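Local structure of sesquisabinene B synthase 2 (Santalum album, 6A2A) at residues G261-S264 / R265-V268; K382-S385 / D386-S390; D248-I251 / V252-F255. The protein probably cyclises farnesyl diphosphate to the sesquiterpene sesquisabinene B, as a class I plant terpene synthase that depends on magnesium or manganese ions. All blocks are in the same frame, centred on the assembly; numbering follows the deposited sequence.

Contact 1 of 3, residues G261-S264 / R265-V268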
# COMPACT_ATOMS: atom_id res chain seq x y z
N GLY A 261 -0.92 5.75 -9.51
CA GLY A 261 -2.07 5.44 -8.72
C GLY A 261 -1.71 4.86 -7.36
O GLY A 261 -2.23 5.34 -6.34
N ARG A 262 -0.85 3.83 -7.36
CA ARG A 262 -0.41 3.20 -6.15
C ARG A 262 0.32 4.21 -5.25
O ARG A 262 0.08 4.27 -4.03
CB ARG A 262 0.51 2.03 -6.42
CG ARG A 262 -0.23 0.79 -6.89
CD ARG A 262 0.65 -0.44 -6.91
NE ARG A 262 1.53 -0.43 -8.05
CZ ARG A 262 1.22 -0.80 -9.28
NH1 ARG A 262 0.01 -1.27 -9.58
NH2 ARG A 262 2.11 -0.64 -10.24
N LEU A 263 1.21 4.99 -5.86
CA LEU A 263 2.05 5.93 -5.07
C LEU A 263 1.19 7.04 -4.47
O LEU A 263 1.44 7.45 -3.32
CB LEU A 263 3.12 6.49 -5.99
CG LEU A 263 4.27 5.53 -6.24
CD1 LEU A 263 5.13 6.03 -7.36
CD2 LEU A 263 5.11 5.35 -4.99
N SER A 264 0.19 7.48 -5.20
CA SER A 264 -0.74 8.53 -4.75
C SER A 264 -1.53 8.01 -3.56
O SER A 264 -1.69 8.71 -2.52
CB SER A 264 -1.69 8.93 -5.85
OG SER A 264 -1.00 9.68 -6.82
N ARG A 265 -2.03 6.77 -3.68
CA ARG A 265 -2.76 6.19 -2.55
C ARG A 265 -1.85 6.06 -1.32
O ARG A 265 -2.27 6.39 -0.20
CB ARG A 265 -3.40 4.85 -2.95
CG ARG A 265 -4.58 5.03 -3.89
CD ARG A 265 -5.35 3.76 -4.19
NE ARG A 265 -4.59 2.86 -5.04
CZ ARG A 265 -4.62 2.88 -6.37
NH1 ARG A 265 -5.42 3.71 -7.01
NH2 ARG A 265 -3.81 2.10 -7.06
N TRP A 266 -0.60 5.62 -1.48
CA TRP A 266 0.36 5.55 -0.41
C TRP A 266 0.54 6.94 0.23
O TRP A 266 0.58 7.06 1.46
CB TRP A 266 1.70 5.00 -0.91
CG TRP A 266 2.84 5.21 0.03
CD1 TRP A 266 3.12 4.50 1.17
CD2 TRP A 266 3.89 6.21 -0.08
NE1 TRP A 266 4.23 5.00 1.79
CE2 TRP A 266 4.73 6.04 1.04
CE3 TRP A 266 4.17 7.22 -1.01
CZ2 TRP A 266 5.85 6.85 1.26
CZ3 TRP A 266 5.28 8.01 -0.78
CH2 TRP A 266 6.12 7.80 0.31
N TRP A 267 0.81 7.91 -0.63
CA TRP A 267 1.11 9.30 -0.18
C TRP A 267 -0.07 9.87 0.61
O TRP A 267 0.13 10.37 1.70
CB TRP A 267 1.47 10.15 -1.38
CG TRP A 267 1.93 11.54 -1.09
CD1 TRP A 267 1.32 12.69 -1.48
CD2 TRP A 267 3.13 11.93 -0.40
NE1 TRP A 267 2.07 13.77 -1.10
CE2 TRP A 267 3.16 13.35 -0.41
CE3 TRP A 267 4.15 11.23 0.21
CZ2 TRP A 267 4.23 14.07 0.12
CZ3 TRP A 267 5.22 11.94 0.75
CH2 TRP A 267 5.25 13.35 0.70
N VAL A 268 -1.28 9.75 0.09
CA VAL A 268 -2.43 10.24 0.83
C VAL A 268 -2.55 9.45 2.16
O VAL A 268 -2.92 10.03 3.22
CB VAL A 268 -3.69 10.16 -0.06
CG1 VAL A 268 -4.96 10.39 0.75
CG2 VAL A 268 -3.60 11.16 -1.21
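Near the C-terminal end of the long helix 239-270 in this largely helical terpene synthase, Gly-261 and Arg-265 meet across one alpha-helical turn. Arg-265 N donates to Gly-261 O at 3.0 Å, and the same residue then lays its side chain over that carbonyl. Its CG stands beside the backbone N (chi1 -72°) and the chain bends at CD, so the guanidinium folds back along the helix. Gly-261 O sits over the centre of one face of the group, 3.4 Å from CZ. On the same side of the helix, NH2 of Arg-265 lies 3.4 Å from Arg-262 N; both are donors, so they are neighbours without a bond. CG of Arg-262 passes 3.8 Å from Arg-265 NH2, and the two guanidinium planes are turned 65° against each other. Arg-262 directs its charged end to Glu-303 of helix 299-321 in a salt bridge.

The aromatic side lies farther round the same turns. Leu-263 O accepts from Trp-267 N at 2.8 Å and also lies in the plane of the Trp-266 indole, at its edge, 3.6 Å from CE3. Leu-263 CD2 only grazes that same edge atom, 4.5 Å from CE3. Trp-266 forms a cation-pi contact with Lys-307, while Trp-267 packs on Ala-310 and Thr-314 of the same helix 299-321. Ser-264 O closes the series with a nearly straight bond from Val-268 N, and Ser-264 OG bonds to Ile-260 O one turn back.

With the guanidinium flat over Gly-261 O, the positive charge of Arg-265 probably polarises a carbonyl already engaged in the helix. Arg-262 NH1 and Arg-265 NH2 stay 5.7 Å apart, and Glu-303 probably offsets the charge of Arg-262.

Contact 2 of 3, residues K382-S385 / D386-S390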
# COMPACT_ATOMS: atom_id res chain seq x y z
N LYS A 382 21.19 3.87 7.53
CA LYS A 382 22.48 4.47 7.42
C LYS A 382 22.48 5.64 6.42
O LYS A 382 23.00 6.70 6.73
CB LYS A 382 23.52 3.43 6.98
CG LYS A 382 24.90 4.03 6.73
CD LYS A 382 25.51 4.64 7.96
CE LYS A 382 27.00 4.87 7.76
NZ LYS A 382 27.52 5.81 8.78
N VAL A 383 21.89 5.44 5.22
CA VAL A 383 21.92 6.54 4.25
C VAL A 383 21.04 7.69 4.72
O VAL A 383 21.39 8.86 4.50
CB VAL A 383 21.60 6.11 2.81
CG1 VAL A 383 22.67 5.14 2.34
CG2 VAL A 383 20.19 5.49 2.68
N TRP A 384 19.95 7.45 5.43
CA TRP A 384 19.19 8.57 5.99
C TRP A 384 19.97 9.31 7.10
O TRP A 384 20.00 10.52 7.10
CB TRP A 384 17.83 8.09 6.48
CG TRP A 384 16.80 8.12 5.38
CD1 TRP A 384 16.35 7.08 4.63
CD2 TRP A 384 16.16 9.30 4.84
NE1 TRP A 384 15.40 7.53 3.72
CE2 TRP A 384 15.24 8.88 3.85
CE3 TRP A 384 16.21 10.66 5.15
CZ2 TRP A 384 14.46 9.77 3.12
CZ3 TRP A 384 15.42 11.53 4.45
CH2 TRP A 384 14.50 11.09 3.50
N SER A 385 20.63 8.57 7.98
CA SER A 385 21.48 9.17 8.98
C SER A 385 22.56 10.03 8.31
O SER A 385 22.71 11.18 8.65
CB SER A 385 22.08 8.12 9.87
OG SER A 385 23.13 8.67 10.64
N ASP A 386 23.22 9.51 7.28
CA ASP A 386 24.26 10.29 6.56
C ASP A 386 23.63 11.58 5.98
O ASP A 386 24.21 12.68 6.05
CB ASP A 386 24.90 9.45 5.47
CG ASP A 386 25.80 8.35 5.94
OD1 ASP A 386 26.22 8.32 7.13
OD2 ASP A 386 26.19 7.51 5.06
N GLN A 387 22.46 11.45 5.36
CA GLN A 387 21.81 12.61 4.71
C GLN A 387 21.41 13.67 5.74
O GLN A 387 21.68 14.89 5.56
CB GLN A 387 20.58 12.16 3.93
CG GLN A 387 20.01 13.30 3.14
CD GLN A 387 19.11 12.87 2.03
OE1 GLN A 387 18.93 11.69 1.79
NE2 GLN A 387 18.61 13.85 1.30
N LEU A 388 20.87 13.28 6.88
CA LEU A 388 20.47 14.32 7.82
C LEU A 388 21.69 14.96 8.52
O LEU A 388 21.63 16.13 8.92
CB LEU A 388 19.52 13.70 8.86
CG LEU A 388 18.21 13.14 8.32
CD1 LEU A 388 17.35 12.74 9.49
CD2 LEU A 388 17.49 14.10 7.39
N LYS A 389 22.75 14.22 8.65
CA LYS A 389 23.99 14.81 9.13
C LYS A 389 24.48 15.87 8.15
O LYS A 389 24.95 16.90 8.57
CB LYS A 389 25.05 13.75 9.33
CG LYS A 389 24.81 12.88 10.56
CD LYS A 389 25.86 11.81 10.69
CE LYS A 389 25.87 11.04 12.00
NZ LYS A 389 26.78 9.87 11.87
N SER A 390 24.27 15.65 6.85
CA SER A 390 24.71 16.63 5.88
C SER A 390 23.81 17.88 5.93
O SER A 390 24.27 19.02 5.71
CB SER A 390 24.85 16.00 4.51
OG SER A 390 23.56 15.95 3.87
O HOH W 1 25.66 8.46 9.59
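Lys-382 and Asp-386, one turn apart on helix 377-400, form a salt bridge whose hydrogen bond is weak, with NZ 3.3 Å from OD1. The lysine reaches it by leaving the backbone with CG anti to N (chi1 175°) and bending at chi2 (63°), which carries its aliphatic part obliquely across the carboxylate. A water completes the cluster. It donates to Ser-385 OG at 2.7 Å. It also donates to Asp-386 OD1, at an unusually short 2.5 Å on which no weight should rest. It accepts from Lys-389 NZ at 2.9 Å and, weakly, from Lys-382 NZ. The two ammonium groups remain 5.2 Å apart between their NZ atoms, with the water bonded to both. Lys-389 comes along the helix as an extended chain, its CE passing near Ser-385 OG.

The second shell fixes this cluster. OD1 of Asn-336, on helix 325-337, hydrogen-bonds with Ser-385 OG, and Asn-443 gives its ND2 to Asp-386 OD2, so both carboxylate oxygens are engaged.

Farther round the helix, the Trp-384 indole is met over one face by Gln-387 OE1, 4.4 Å from CZ3, and at its edge by Leu-388 CD2, 4.3 Å from CE3. The amide is held by Asn-421 of helix 419-430 through OE1. Trp-384 itself packs on Ile-312 and Ile-315 of helix 299-321, which also carries Asp-316, a magnesium-binding residue of this enzyme, no metal being bound here; the Gln-387 side chain lies about 6 Å from that of Asp-316.

One lysine directly, and a second through the water, should favour the anionic form of Asp-386. The water probably helps to spread the charge between Lys-389 and Asp-386, alongside the weak direct pair.

Contact 3 of 3, residues D248-I251 / V252-F255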
# COMPACT_ATOMS: atom_id res chain seq x y z
N ASP A 248 4.23 1.21 -28.17
CA ASP A 248 5.05 0.84 -27.03
C ASP A 248 5.04 1.99 -26.02
O ASP A 248 4.97 1.72 -24.82
CB ASP A 248 6.44 0.48 -27.41
CG ASP A 248 7.21 -0.18 -26.27
OD1 ASP A 248 6.89 -1.34 -25.92
OD2 ASP A 248 8.07 0.53 -25.68
N PHE A 249 5.08 3.23 -26.50
CA PHE A 249 5.00 4.36 -25.59
C PHE A 249 3.74 4.28 -24.75
O PHE A 249 3.80 4.34 -23.51
CB PHE A 249 5.03 5.70 -26.31
CG PHE A 249 5.30 6.83 -25.36
CD1 PHE A 249 4.28 7.42 -24.65
CD2 PHE A 249 6.60 7.23 -25.09
CE1 PHE A 249 4.55 8.39 -23.70
CE2 PHE A 249 6.86 8.23 -24.18
CZ PHE A 249 5.84 8.78 -23.47
N ASN A 250 2.59 4.11 -25.40
CA ASN A 250 1.34 4.03 -24.68
C ASN A 250 1.30 2.82 -23.73
O ASN A 250 0.70 2.94 -22.63
CB ASN A 250 0.14 4.03 -25.62
CG ASN A 250 -0.13 5.36 -26.28
OD1 ASN A 250 0.52 6.38 -26.01
ND2 ASN A 250 -1.09 5.36 -27.20
N ILE A 251 1.87 1.69 -24.10
CA ILE A 251 1.81 0.52 -23.24
C ILE A 251 2.65 0.79 -21.97
O ILE A 251 2.19 0.54 -20.86
CB ILE A 251 2.30 -0.74 -23.98
CG1 ILE A 251 1.30 -1.10 -25.09
CG2 ILE A 251 2.53 -1.88 -23.02
CD1 ILE A 251 1.82 -2.14 -26.06
N VAL A 252 3.86 1.29 -22.17
CA VAL A 252 4.73 1.64 -21.02
C VAL A 252 3.99 2.70 -20.19
O VAL A 252 3.92 2.54 -18.97
CB VAL A 252 6.11 2.14 -21.46
CG1 VAL A 252 6.94 2.56 -20.26
CG2 VAL A 252 6.86 1.08 -22.24
N GLN A 253 3.42 3.71 -20.81
CA GLN A 253 2.72 4.74 -20.07
C GLN A 253 1.65 4.12 -19.18
O GLN A 253 1.38 4.65 -18.08
CB GLN A 253 2.13 5.77 -21.03
CG GLN A 253 1.48 6.94 -20.35
CD GLN A 253 0.74 7.82 -21.33
OE1 GLN A 253 -0.31 7.44 -21.85
NE2 GLN A 253 1.29 8.99 -21.60
N SER A 254 0.93 3.07 -19.65
CA SER A 254 -0.16 2.45 -18.82
C SER A 254 0.42 1.84 -17.55
O SER A 254 -0.26 1.87 -16.55
CB SER A 254 -1.01 1.40 -19.56
OG SER A 254 -0.27 0.18 -19.75
N PHE A 255 1.62 1.26 -17.62
CA PHE A 255 2.30 0.78 -16.40
C PHE A 255 2.61 1.96 -15.46
O PHE A 255 2.37 1.86 -14.25
CB PHE A 255 3.64 0.10 -16.67
CG PHE A 255 3.57 -1.29 -17.23
CD1 PHE A 255 3.53 -2.38 -16.38
CD2 PHE A 255 3.63 -1.50 -18.61
CE1 PHE A 255 3.51 -3.67 -16.90
CE2 PHE A 255 3.59 -2.79 -19.13
CZ PHE A 255 3.55 -3.87 -18.26
O HOH W 2 -1.23 4.84 -22.25
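Ser-254 OG donates to Ile-251 O at 2.7 Å, in the carbonyl plane and on a lone pair. The hydroxyl sits between its own backbone N and carbonyl carbon (chi1 73°), the setting that turns it back onto the preceding turn of the helix. Ile-251 O also takes weak bonds from Ser-254 N and from Phe-255 N, the latter stretched to 3.4 Å. Ser-254 N has its stronger partner in Asn-250 O at 3.0 Å, though the bond is bent, 144° at the hydrogen. A water then donates both to Asn-250 O (2.7 Å) and to Gln-253 OE1 (2.8 Å), bridging backbone and amide.

Beyond these bonds, Gln-253 NE2 lies at the edge of the Phe-249 ring, 3.9 Å from CE1, the amide and ring planes 79° apart. Val-252 CG2 approaches Asp-248 OD2 at 3.7 Å, and Ile-251 CG2 touches Phe-255 CE2 at 4.1 Å where the two side chains run side by side.

Outward, Asp-248 is held by Tyr-95 and Gln-96, while Gln-253 NE2 bonds to the carbonyls of Val-556 and His-559 and Asn-250 OD1 to the backbone of Ile-561. Helix 239-270 is thereby fastened to the end of helix 546-558 and the C-terminal segment after it, with Phe-249 against helix 220-232 and Ile-251 against helix 55-73.

Reading from the N terminus, contact 3 comes first, then contact 1, then contact 2; they run in series, none nesting in or crossing another, and each spans only successive turns of a single helix without closing a loop. Contacts 3 and 1 share helix 239-270, their centres 20 Å apart. Contact 3 reaches helices 55-73 and 220-232 and the C-terminal end of the chain, with helix 546-558, while contact 1 faces helices 41-50, 281-292 and 299-321. Contact 2 lies on helix 377-400, with its centre 25 Å from that of contact 1. Helix 299-321, which bears Asp-316 and Asp-320, packs against both, linking these two contacts across the magnesium-binding side.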